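Local coordinates for CRISPR system Cmr subunit Cmr1-1 (PDB 4W8Z), which caps, together with Cmr6, the elongated type III-B Cmr ribonucleoprotein complex, an RNA-binding assembly of the CRISPR defence against mobile genetic elements, at residues M42-R47 with S219-K224; A142-W147 with K196-V201; N186-F191 with P334-W339. One frame throughout, in Å; residues are numbered along the deposited sequence.

Interaction 1. Residues M42-R47 with S219-K224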
loop_
_atom_site.group_PDB
_atom_site.type_symbol
_atom_site.label_atom_id
_atom_site.label_comp_id
_atom_site.label_asym_id
_atom_site.label_seq_id
_atom_site.Cartn_x
_atom_site.Cartn_y
_atom_site.Cartn_z
ATOM N N MET A 42 1.341 -8.190 5.382
ATOM C CA MET A 42 0.152 -8.874 5.887
ATOM C C MET A 42 -0.108 -8.470 7.332
ATOM O O MET A 42 -1.240 -8.162 7.714
ATOM C CB MET A 42 0.307 -10.395 5.788
ATOM C CG MET A 42 0.116 -10.961 4.389
ATOM S SD MET A 42 0.374 -12.746 4.334
ATOM C CE MET A 42 -0.821 -13.287 5.551
ATOM N N ARG A 43 0.958 -8.466 8.127
ATOM C CA ARG A 43 0.876 -8.055 9.519
ATOM C C ARG A 43 0.390 -6.616 9.605
ATOM O O ARG A 43 -0.448 -6.283 10.444
ATOM C CB ARG A 43 2.233 -8.201 10.205
ATOM C CG ARG A 43 2.155 -8.236 11.717
ATOM C CD ARG A 43 3.509 -7.991 12.347
ATOM N NE ARG A 43 3.519 -8.402 13.746
ATOM C CZ ARG A 43 3.943 -9.588 14.163
ATOM N NH1 ARG A 43 4.397 -10.471 13.281
ATOM N NH2 ARG A 43 3.918 -9.892 15.457
ATOM N N TRP A 44 0.911 -5.767 8.722
ATOM C CA TRP A 44 0.502 -4.369 8.685
ATOM C C TRP A 44 -0.988 -4.260 8.408
ATOM O O TRP A 44 -1.700 -3.508 9.072
ATOM C CB TRP A 44 1.280 -3.591 7.625
ATOM C CG TRP A 44 1.119 -2.102 7.757
ATOM C CD1 TRP A 44 1.966 -1.245 8.390
ATOM C CD2 TRP A 44 0.040 -1.297 7.253
ATOM N NE1 TRP A 44 1.489 0.043 8.312
ATOM C CE2 TRP A 44 0.308 0.039 7.621
ATOM C CE3 TRP A 44 -1.122 -1.576 6.523
ATOM C CZ2 TRP A 44 -0.542 1.091 7.288
ATOM C CZ3 TRP A 44 -1.967 -0.532 6.198
ATOM C CH2 TRP A 44 -1.673 0.787 6.580
ATOM N N TRP A 45 -1.455 -5.027 7.429
ATOM C CA TRP A 45 -2.836 -4.924 6.986
ATOM C C TRP A 45 -3.811 -5.553 7.962
ATOM O O TRP A 45 -4.983 -5.185 7.989
ATOM C CB TRP A 45 -2.995 -5.542 5.594
ATOM C CG TRP A 45 -2.787 -4.517 4.539
ATOM C CD1 TRP A 45 -1.719 -4.404 3.700
ATOM C CD2 TRP A 45 -3.648 -3.413 4.247
ATOM N NE1 TRP A 45 -1.871 -3.309 2.887
ATOM C CE2 TRP A 45 -3.048 -2.681 3.204
ATOM C CE3 TRP A 45 -4.874 -2.974 4.764
ATOM C CZ2 TRP A 45 -3.630 -1.536 2.660
ATOM C CZ3 TRP A 45 -5.451 -1.838 4.224
ATOM C CH2 TRP A 45 -4.829 -1.132 3.181
ATOM N N PHE A 46 -3.334 -6.487 8.774
ATOM C CA PHE A 46 -4.181 -7.040 9.820
ATOM C C PHE A 46 -4.541 -5.949 10.817
ATOM O O PHE A 46 -5.671 -5.877 11.294
ATOM C CB PHE A 46 -3.496 -8.201 10.539
ATOM C CG PHE A 46 -4.218 -8.643 11.773
ATOM C CD1 PHE A 46 -5.335 -9.455 11.682
ATOM C CD2 PHE A 46 -3.792 -8.233 13.025
ATOM C CE1 PHE A 46 -6.008 -9.854 12.817
ATOM C CE2 PHE A 46 -4.461 -8.628 14.162
ATOM C CZ PHE A 46 -5.571 -9.442 14.059
ATOM N N ARG A 47 -3.569 -5.101 11.128
ATOM C CA ARG A 47 -3.767 -4.035 12.100
ATOM C C ARG A 47 -4.750 -3.000 11.575
ATOM O O ARG A 47 -5.523 -2.423 12.335
ATOM C CB ARG A 47 -2.440 -3.363 12.445
ATOM C CG ARG A 47 -1.386 -4.298 13.002
ATOM C CD ARG A 47 -0.307 -3.498 13.705
ATOM N NE ARG A 47 -0.912 -2.515 14.601
ATOM C CZ ARG A 47 -0.256 -1.849 15.546
ATOM N NH1 ARG A 47 1.041 -2.058 15.736
ATOM N NH2 ARG A 47 -0.902 -0.977 16.305
ATOM N N SER A 219 -5.951 6.458 16.427
ATOM C CA SER A 219 -4.710 7.202 16.253
ATOM C C SER A 219 -3.739 6.470 15.333
ATOM O O SER A 219 -2.549 6.783 15.296
ATOM C CB SER A 219 -4.051 7.465 17.604
ATOM O OG SER A 219 -3.688 6.249 18.227
ATOM N N TYR A 220 -4.253 5.492 14.596
ATOM C CA TYR A 220 -3.453 4.758 13.625
ATOM C C TYR A 220 -4.290 4.479 12.379
ATOM O O TYR A 220 -5.516 4.600 12.406
ATOM C CB TYR A 220 -2.910 3.457 14.233
ATOM C CG TYR A 220 -3.879 2.734 15.152
ATOM C CD1 TYR A 220 -3.966 3.063 16.500
ATOM C CD2 TYR A 220 -4.699 1.718 14.673
ATOM C CE1 TYR A 220 -4.849 2.411 17.345
ATOM C CE2 TYR A 220 -5.585 1.055 15.512
ATOM C CZ TYR A 220 -5.653 1.405 16.848
ATOM O OH TYR A 220 -6.532 0.758 17.693
ATOM N N ALA A 221 -3.623 4.123 11.286
ATOM C CA ALA A 221 -4.301 3.868 10.022
ATOM C C ALA A 221 -5.210 2.653 10.114
ATOM O O ALA A 221 -4.812 1.600 10.614
ATOM C CB ALA A 221 -3.288 3.680 8.903
ATOM N N THR A 222 -6.441 2.811 9.641
ATOM C CA THR A 222 -7.392 1.712 9.579
ATOM C C THR A 222 -8.072 1.711 8.220
ATOM O O THR A 222 -8.130 2.744 7.547
ATOM C CB THR A 222 -8.475 1.804 10.676
ATOM O OG1 THR A 222 -9.313 2.943 10.434
ATOM C CG2 THR A 222 -7.851 1.902 12.061
ATOM N N LEU A 223 -8.592 0.555 7.819
ATOM C CA LEU A 223 -9.346 0.463 6.579
ATOM C C LEU A 223 -10.622 1.292 6.660
ATOM O O LEU A 223 -10.965 2.005 5.719
ATOM C CB LEU A 223 -9.693 -0.990 6.256
ATOM C CG LEU A 223 -10.665 -1.116 5.075
ATOM C CD1 LEU A 223 -10.014 -0.623 3.792
ATOM C CD2 LEU A 223 -11.198 -2.531 4.920
ATOM N N LYS A 224 -11.316 1.189 7.791
ATOM C CA LYS A 224 -12.598 1.865 7.984
ATOM C C LYS A 224 -12.515 3.357 7.719
ATOM O O LYS A 224 -13.385 3.928 7.063
ATOM C CB LYS A 224 -13.121 1.643 9.401
ATOM C CG LYS A 224 -14.542 2.146 9.607
ATOM C CD LYS A 224 -14.891 2.241 11.076
ATOM C CE LYS A 224 -16.389 2.127 11.287
ATOM N NZ LYS A 224 -16.876 0.759 10.934
#
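Trp44 on helix 38-54, the first helix of the N-terminal RAMP fold, meets Ala221 in the loop that leads into strand 226-231 of the C-terminal sheet. The six-membered end of the indole does the touching: Trp44 CH2 lies 4.0 Å from Ala221 CB, and Trp44 CZ2 is barely farther, the methyl approaching the ring obliquely. With CG anti to the backbone N (chi1 -167°), the indole leans out beside its own carbonyl carbon to the loop. Its rim also rests on the next residue, Trp44 CZ3 standing 3.7 Å above the plane of the Trp45 indole, over its centre. In the ferredoxin-like arrangement of RAMP proteins this helix joins the first two strands, and here one of its flanks receives a segment from the other half of the chain. The backbones also come close, Arg47 O lying 4.4 Å from Ala221 O, while the nearest CA atoms, of Arg47 and Thr222, are 7.2 Å apart. The guanidinium of Arg47 sits above the Tyr220 ring, with CZ 6.0 Å from the centroid and 17° off the normal, a long and at most weak cation-pi attraction. Farther along the helix the loop is held by polar bonds, Leu223 to the backbone of Ala48 and Lys224 N to Ser52 OG. Phe302 of strand 294-302 touches both Trp45 and Ala221, while Trp285 meets the Trp44 ring with planes about 45° apart.

Interaction 2. Residues A142-W147 with K196-V201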
loop_
_atom_site.group_PDB
_atom_site.type_symbol
_atom_site.label_atom_id
_atom_site.label_comp_id
_atom_site.label_asym_id
_atom_site.label_seq_id
_atom_site.Cartn_x
_atom_site.Cartn_y
_atom_site.Cartn_z
ATOM N N ALA A 142 -5.883 -14.358 8.608
ATOM C CA ALA A 142 -4.656 -14.348 7.822
ATOM C C ALA A 142 -4.966 -14.106 6.347
ATOM O O ALA A 142 -4.318 -13.293 5.690
ATOM C CB ALA A 142 -3.898 -15.656 8.003
ATOM N N THR A 143 -5.970 -14.815 5.838
ATOM C CA THR A 143 -6.362 -14.701 4.439
ATOM C C THR A 143 -6.948 -13.322 4.132
ATOM O O THR A 143 -6.656 -12.732 3.088
ATOM C CB THR A 143 -7.371 -15.805 4.057
ATOM O OG1 THR A 143 -6.665 -17.035 3.854
ATOM C CG2 THR A 143 -8.113 -15.456 2.783
ATOM N N LEU A 144 -7.760 -12.806 5.047
ATOM C CA LEU A 144 -8.298 -11.458 4.902
ATOM C C LEU A 144 -7.170 -10.443 4.794
ATOM O O LEU A 144 -7.219 -9.533 3.966
ATOM C CB LEU A 144 -9.215 -11.115 6.074
ATOM C CG LEU A 144 -10.640 -11.659 5.959
ATOM C CD1 LEU A 144 -11.348 -11.588 7.288
ATOM C CD2 LEU A 144 -11.418 -10.892 4.903
ATOM N N SER A 145 -6.149 -10.610 5.632
ATOM C CA SER A 145 -4.968 -9.753 5.591
ATOM C C SER A 145 -4.310 -9.773 4.220
ATOM O O SER A 145 -4.055 -8.720 3.632
ATOM C CB SER A 145 -3.959 -10.186 6.648
ATOM O OG SER A 145 -4.488 -9.994 7.945
ATOM N N LEU A 146 -4.041 -10.975 3.719
ATOM C CA LEU A 146 -3.422 -11.141 2.409
ATOM C C LEU A 146 -4.303 -10.579 1.300
ATOM O O LEU A 146 -3.802 -9.950 0.366
ATOM C CB LEU A 146 -3.118 -12.613 2.137
ATOM C CG LEU A 146 -2.570 -12.943 0.748
ATOM C CD1 LEU A 146 -1.323 -12.139 0.441
ATOM C CD2 LEU A 146 -2.271 -14.414 0.665
ATOM N N TRP A 147 -5.609 -10.816 1.405
ATOM C CA TRP A 147 -6.569 -10.239 0.471
ATOM C C TRP A 147 -6.428 -8.721 0.442
ATOM O O TRP A 147 -6.442 -8.110 -0.627
ATOM C CB TRP A 147 -8.003 -10.621 0.847
ATOM C CG TRP A 147 -9.032 -10.101 -0.122
ATOM C CD1 TRP A 147 -9.606 -10.788 -1.158
ATOM C CD2 TRP A 147 -9.602 -8.784 -0.153
ATOM N NE1 TRP A 147 -10.500 -9.983 -1.827
ATOM C CE2 TRP A 147 -10.513 -8.748 -1.233
ATOM C CE3 TRP A 147 -9.431 -7.633 0.626
ATOM C CZ2 TRP A 147 -11.247 -7.608 -1.554
ATOM C CZ3 TRP A 147 -10.162 -6.499 0.305
ATOM C CH2 TRP A 147 -11.059 -6.496 -0.776
ATOM N N LYS A 196 -16.739 -3.647 1.697
ATOM C CA LYS A 196 -17.807 -3.688 2.686
ATOM C C LYS A 196 -17.868 -5.062 3.349
ATOM O O LYS A 196 -17.989 -5.173 4.571
ATOM C CB LYS A 196 -19.147 -3.349 2.033
ATOM C CG LYS A 196 -20.252 -2.959 3.007
ATOM C CD LYS A 196 -21.435 -3.914 2.910
ATOM C CE LYS A 196 -22.671 -3.335 3.580
ATOM N NZ LYS A 196 -23.198 -2.157 2.833
ATOM N N ARG A 197 -17.773 -6.105 2.532
ATOM C CA ARG A 197 -17.795 -7.476 3.018
ATOM C C ARG A 197 -16.638 -7.761 3.976
ATOM O O ARG A 197 -16.842 -8.329 5.051
ATOM C CB ARG A 197 -17.757 -8.443 1.837
ATOM C CG ARG A 197 -17.470 -9.888 2.206
ATOM C CD ARG A 197 -18.562 -10.462 3.084
ATOM N NE ARG A 197 -19.892 -10.059 2.639
ATOM C CZ ARG A 197 -20.583 -10.670 1.684
ATOM N NH1 ARG A 197 -20.070 -11.717 1.054
ATOM N NH2 ARG A 197 -21.785 -10.225 1.355
ATOM N N VAL A 198 -15.430 -7.366 3.579
ATOM C CA VAL A 198 -14.233 -7.600 4.383
ATOM C C VAL A 198 -14.342 -6.868 5.716
ATOM O O VAL A 198 -13.972 -7.399 6.764
ATOM C CB VAL A 198 -12.947 -7.149 3.646
ATOM C CG1 VAL A 198 -11.752 -7.164 4.590
ATOM C CG2 VAL A 198 -12.687 -8.028 2.427
ATOM N N LEU A 199 -14.869 -5.650 5.671
ATOM C CA LEU A 199 -15.084 -4.888 6.889
ATOM C C LEU A 199 -16.071 -5.626 7.789
ATOM O O LEU A 199 -15.759 -5.934 8.935
ATOM C CB LEU A 199 -15.596 -3.483 6.571
ATOM C CG LEU A 199 -15.355 -2.461 7.681
ATOM C CD1 LEU A 199 -13.871 -2.112 7.761
ATOM C CD2 LEU A 199 -16.218 -1.215 7.483
ATOM N N ASP A 200 -17.248 -5.935 7.248
ATOM C CA ASP A 200 -18.323 -6.573 8.006
ATOM C C ASP A 200 -17.941 -7.920 8.614
ATOM O O ASP A 200 -18.295 -8.209 9.755
ATOM C CB ASP A 200 -19.548 -6.754 7.113
ATOM C CG ASP A 200 -20.236 -5.446 6.799
ATOM O OD1 ASP A 200 -20.143 -4.515 7.623
ATOM O OD2 ASP A 200 -20.874 -5.352 5.730
ATOM N N VAL A 201 -17.227 -8.742 7.856
ATOM C CA VAL A 201 -16.837 -10.068 8.327
ATOM C C VAL A 201 -15.786 -10.015 9.442
ATOM O O VAL A 201 -15.899 -10.727 10.443
ATOM C CB VAL A 201 -16.307 -10.926 7.161
ATOM C CG1 VAL A 201 -15.433 -12.050 7.670
ATOM C CG2 VAL A 201 -17.461 -11.479 6.359
#
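Trp147 N donates to Thr143 O at 2.8 Å, an ordinary helical bond that belongs to the frame from which the Trp147 indole reaches helix 188-206. The equivalent bond on the other side, Asp200 N to Lys196 O, measures 2.9 Å, and the contact between these two frames is wholly apolar. Val198 is central to it. Its CG2 lies over one face of the indole, 16° off the normal of the six-membered ring and displaced toward the rim, with the closest approach to Trp147 CZ3 at 3.6 Å; this is a CH-pi contact. The same methyl also touches Leu144 CD2, but Val198 CG1 comes nearer to Leu144 CD2, at 3.8 Å, the two side chains passing alongside one another and pointing opposite ways. The other branch of Leu144 serves the next turn, CD1 reaching Val201 CG1 at 4.1 Å, so the leucine forks between two valines three residues apart. Trp147 holds CG anti to the backbone N (chi1 -177°), which swings the ring beside its carbonyl carbon and out toward Val198. Those bulky groups span a wide separation: the segment axes approach no closer than 11.4 Å, at 151° between their directions. Leu144 also touches Thr202 and Ile205 farther down helix 188-206, and Trp147 touches Ser194 and Leu195 toward its start. Leu179 and Leu181, from the loop before that helix, line the same apolar layer. Helices 136-152 and 188-206 thus make a near-antiparallel pair in which the former, the second helix of the ferredoxin-like RAMP fold, is covered by the latter, which comes after the fold's fourth strand and the short helix 174-178.

Interaction 3. Residues N186-F191 with P334-W339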
loop_
_atom_site.group_PDB
_atom_site.type_symbol
_atom_site.label_atom_id
_atom_site.label_comp_id
_atom_site.label_asym_id
_atom_site.label_seq_id
_atom_site.Cartn_x
_atom_site.Cartn_y
_atom_site.Cartn_z
ATOM N N ASN A 186 -13.854 -7.957 -11.391
ATOM C CA ASN A 186 -14.418 -7.867 -12.733
ATOM C C ASN A 186 -15.036 -6.502 -13.001
ATOM O O ASN A 186 -15.185 -6.091 -14.150
ATOM C CB ASN A 186 -15.460 -8.963 -12.944
ATOM C CG ASN A 186 -14.834 -10.308 -13.242
ATOM O OD1 ASN A 186 -13.614 -10.449 -13.238
ATOM N ND2 ASN A 186 -15.666 -11.304 -13.503
ATOM N N SER A 187 -15.399 -5.805 -11.933
ATOM C CA SER A 187 -15.954 -4.465 -12.046
ATOM C C SER A 187 -15.543 -3.636 -10.840
ATOM O O SER A 187 -15.049 -4.178 -9.853
ATOM C CB SER A 187 -17.473 -4.515 -12.150
ATOM O OG SER A 187 -18.039 -4.899 -10.910
ATOM N N ILE A 188 -15.750 -2.325 -10.917
ATOM C CA ILE A 188 -15.482 -1.442 -9.788
ATOM C C ILE A 188 -16.468 -1.742 -8.664
ATOM O O ILE A 188 -16.147 -1.611 -7.480
ATOM C CB ILE A 188 -15.570 0.049 -10.201
ATOM C CG1 ILE A 188 -14.461 0.382 -11.202
ATOM C CG2 ILE A 188 -15.479 0.971 -8.986
ATOM C CD1 ILE A 188 -14.308 1.865 -11.487
ATOM N N ASP A 189 -17.669 -2.166 -9.040
ATOM C CA ASP A 189 -18.695 -2.487 -8.057
ATOM C C ASP A 189 -18.336 -3.719 -7.229
ATOM O O ASP A 189 -18.658 -3.782 -6.045
ATOM C CB ASP A 189 -20.046 -2.686 -8.742
ATOM C CG ASP A 189 -20.710 -1.372 -9.107
ATOM O OD1 ASP A 189 -20.384 -0.340 -8.479
ATOM O OD2 ASP A 189 -21.566 -1.373 -10.018
ATOM N N GLU A 190 -17.674 -4.694 -7.847
ATOM C CA GLU A 190 -17.178 -5.849 -7.105
ATOM C C GLU A 190 -16.153 -5.405 -6.065
ATOM O O GLU A 190 -16.105 -5.941 -4.956
ATOM C CB GLU A 190 -16.560 -6.887 -8.041
ATOM C CG GLU A 190 -17.562 -7.868 -8.629
ATOM C CD GLU A 190 -16.905 -8.931 -9.492
ATOM O OE1 GLU A 190 -15.664 -8.905 -9.635
ATOM O OE2 GLU A 190 -17.632 -9.793 -10.027
ATOM N N PHE A 191 -15.338 -4.425 -6.442
ATOM C CA PHE A 191 -14.351 -3.834 -5.549
ATOM C C PHE A 191 -15.062 -3.160 -4.370
ATOM O O PHE A 191 -14.732 -3.415 -3.210
ATOM C CB PHE A 191 -13.481 -2.832 -6.322
ATOM C CG PHE A 191 -12.179 -2.481 -5.648
ATOM C CD1 PHE A 191 -11.896 -2.909 -4.361
ATOM C CD2 PHE A 191 -11.236 -1.712 -6.312
ATOM C CE1 PHE A 191 -10.699 -2.577 -3.750
ATOM C CE2 PHE A 191 -10.038 -1.380 -5.711
ATOM C CZ PHE A 191 -9.767 -1.812 -4.429
ATOM N N PRO A 334 -10.926 11.705 -14.944
ATOM C CA PRO A 334 -12.011 11.248 -14.059
ATOM C C PRO A 334 -11.598 10.206 -13.018
ATOM O O PRO A 334 -11.018 9.174 -13.355
ATOM C CB PRO A 334 -13.029 10.644 -15.036
ATOM C CG PRO A 334 -12.254 10.340 -16.268
ATOM C CD PRO A 334 -11.236 11.429 -16.359
ATOM N N VAL A 335 -11.933 10.483 -11.761
ATOM C CA VAL A 335 -11.603 9.613 -10.639
ATOM C C VAL A 335 -12.867 9.042 -10.005
ATOM O O VAL A 335 -13.825 9.772 -9.767
ATOM C CB VAL A 335 -10.797 10.380 -9.572
ATOM C CG1 VAL A 335 -10.600 9.537 -8.322
ATOM C CG2 VAL A 335 -9.463 10.832 -10.143
ATOM N N THR A 336 -12.874 7.742 -9.732
ATOM C CA THR A 336 -14.029 7.107 -9.105
ATOM C C THR A 336 -13.754 6.745 -7.654
ATOM O O THR A 336 -12.762 6.083 -7.355
ATOM C CB THR A 336 -14.447 5.835 -9.853
ATOM O OG1 THR A 336 -14.819 6.169 -11.193
ATOM C CG2 THR A 336 -15.617 5.156 -9.149
ATOM N N LYS A 337 -14.632 7.178 -6.754
ATOM C CA LYS A 337 -14.518 6.819 -5.346
ATOM C C LYS A 337 -14.953 5.372 -5.124
ATOM O O LYS A 337 -16.057 4.981 -5.505
ATOM C CB LYS A 337 -15.349 7.767 -4.482
ATOM C CG LYS A 337 -15.185 7.562 -2.979
ATOM C CD LYS A 337 -14.836 8.868 -2.271
ATOM C CE LYS A 337 -13.364 9.226 -2.456
ATOM N NZ LYS A 337 -13.010 10.569 -1.896
ATOM N N VAL A 338 -14.075 4.580 -4.517
ATOM C CA VAL A 338 -14.342 3.166 -4.265
ATOM C C VAL A 338 -14.820 2.956 -2.829
ATOM O O VAL A 338 -15.707 2.141 -2.566
ATOM C CB VAL A 338 -13.085 2.304 -4.527
ATOM C CG1 VAL A 338 -13.363 0.839 -4.234
ATOM C CG2 VAL A 338 -12.607 2.482 -5.960
ATOM N N TRP A 339 -14.238 3.718 -1.909
ATOM C CA TRP A 339 -14.541 3.602 -0.489
ATOM C C TRP A 339 -14.362 4.954 0.198
ATOM O O TRP A 339 -13.329 5.601 0.045
ATOM C CB TRP A 339 -13.647 2.543 0.153
ATOM C CG TRP A 339 -13.888 2.326 1.610
ATOM C CD1 TRP A 339 -13.150 2.821 2.644
ATOM C CD2 TRP A 339 -14.933 1.547 2.202
ATOM N NE1 TRP A 339 -13.671 2.403 3.842
ATOM C CE2 TRP A 339 -14.767 1.620 3.600
ATOM C CE3 TRP A 339 -15.995 0.796 1.687
ATOM C CZ2 TRP A 339 -15.627 0.972 4.491
ATOM C CZ3 TRP A 339 -16.844 0.152 2.571
ATOM C CH2 TRP A 339 -16.655 0.244 3.956
#
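Val338, which presses a methyl onto the Phe191 ring, sits in a classic beta bulge: it and Trp339 both face Val228 of the neighbouring strand 226-231. At this corner of the C-terminal antiparallel sheet the chain turns, and Val338 points to the first turn of helix 188-206. Its CG1 lies 3.9 Å from the centroid of the Phe191 ring and 15° off the ring normal, a CH-pi contact over one face, displaced toward the rim at CG. The two side chains cross at about a right angle. At the first residue of the helix, Ile188 meets Thr336 tip to tip, methyl against methyl, with Ile188 CG2 4.2 Å from Thr336 CG2. Swung anti to the backbone N, Ile188 CG2 is the branch that reaches the strand, and it also comes to 4.4 Å from Val338 CG2. Val230 of strand 226-231 touches Ile188 and Val338 alike, continuing the apolar patch, and Phe185 stacks on the Phe191 ring. The helix start is closed by Ser187 at the N-cap, whose OG accepts from Glu190 N at 3.1 Å. Glu190 bends back in turn: its OE1 takes the N-H of Asn186 at 2.7 Å, from 41° out of the carboxylate plane.

How the interactions relate
Interactions 1 and 2 each use one helix of the ferredoxin-like N-terminal half, 38-54 and 136-152, which pack on each other, and their centres are 12 Å apart. Interaction 3 sits about 21 Å from the centre of interaction 1 and 17 Å from that of interaction 2, at the strand corner of the C-terminal sheet. Helix 188-206 serves both 2 and 3, its start against the strand corner and a later part against helix 136-152. Trp339 ties the three together, touching Leu199 and weakly bonding to Leu223 O. Along the chain, interaction 2 is nested within interaction 1 and 3 crosses both, so 1 and 3 join helices 38-54 and 188-206 to the C-terminal part through alternating segments.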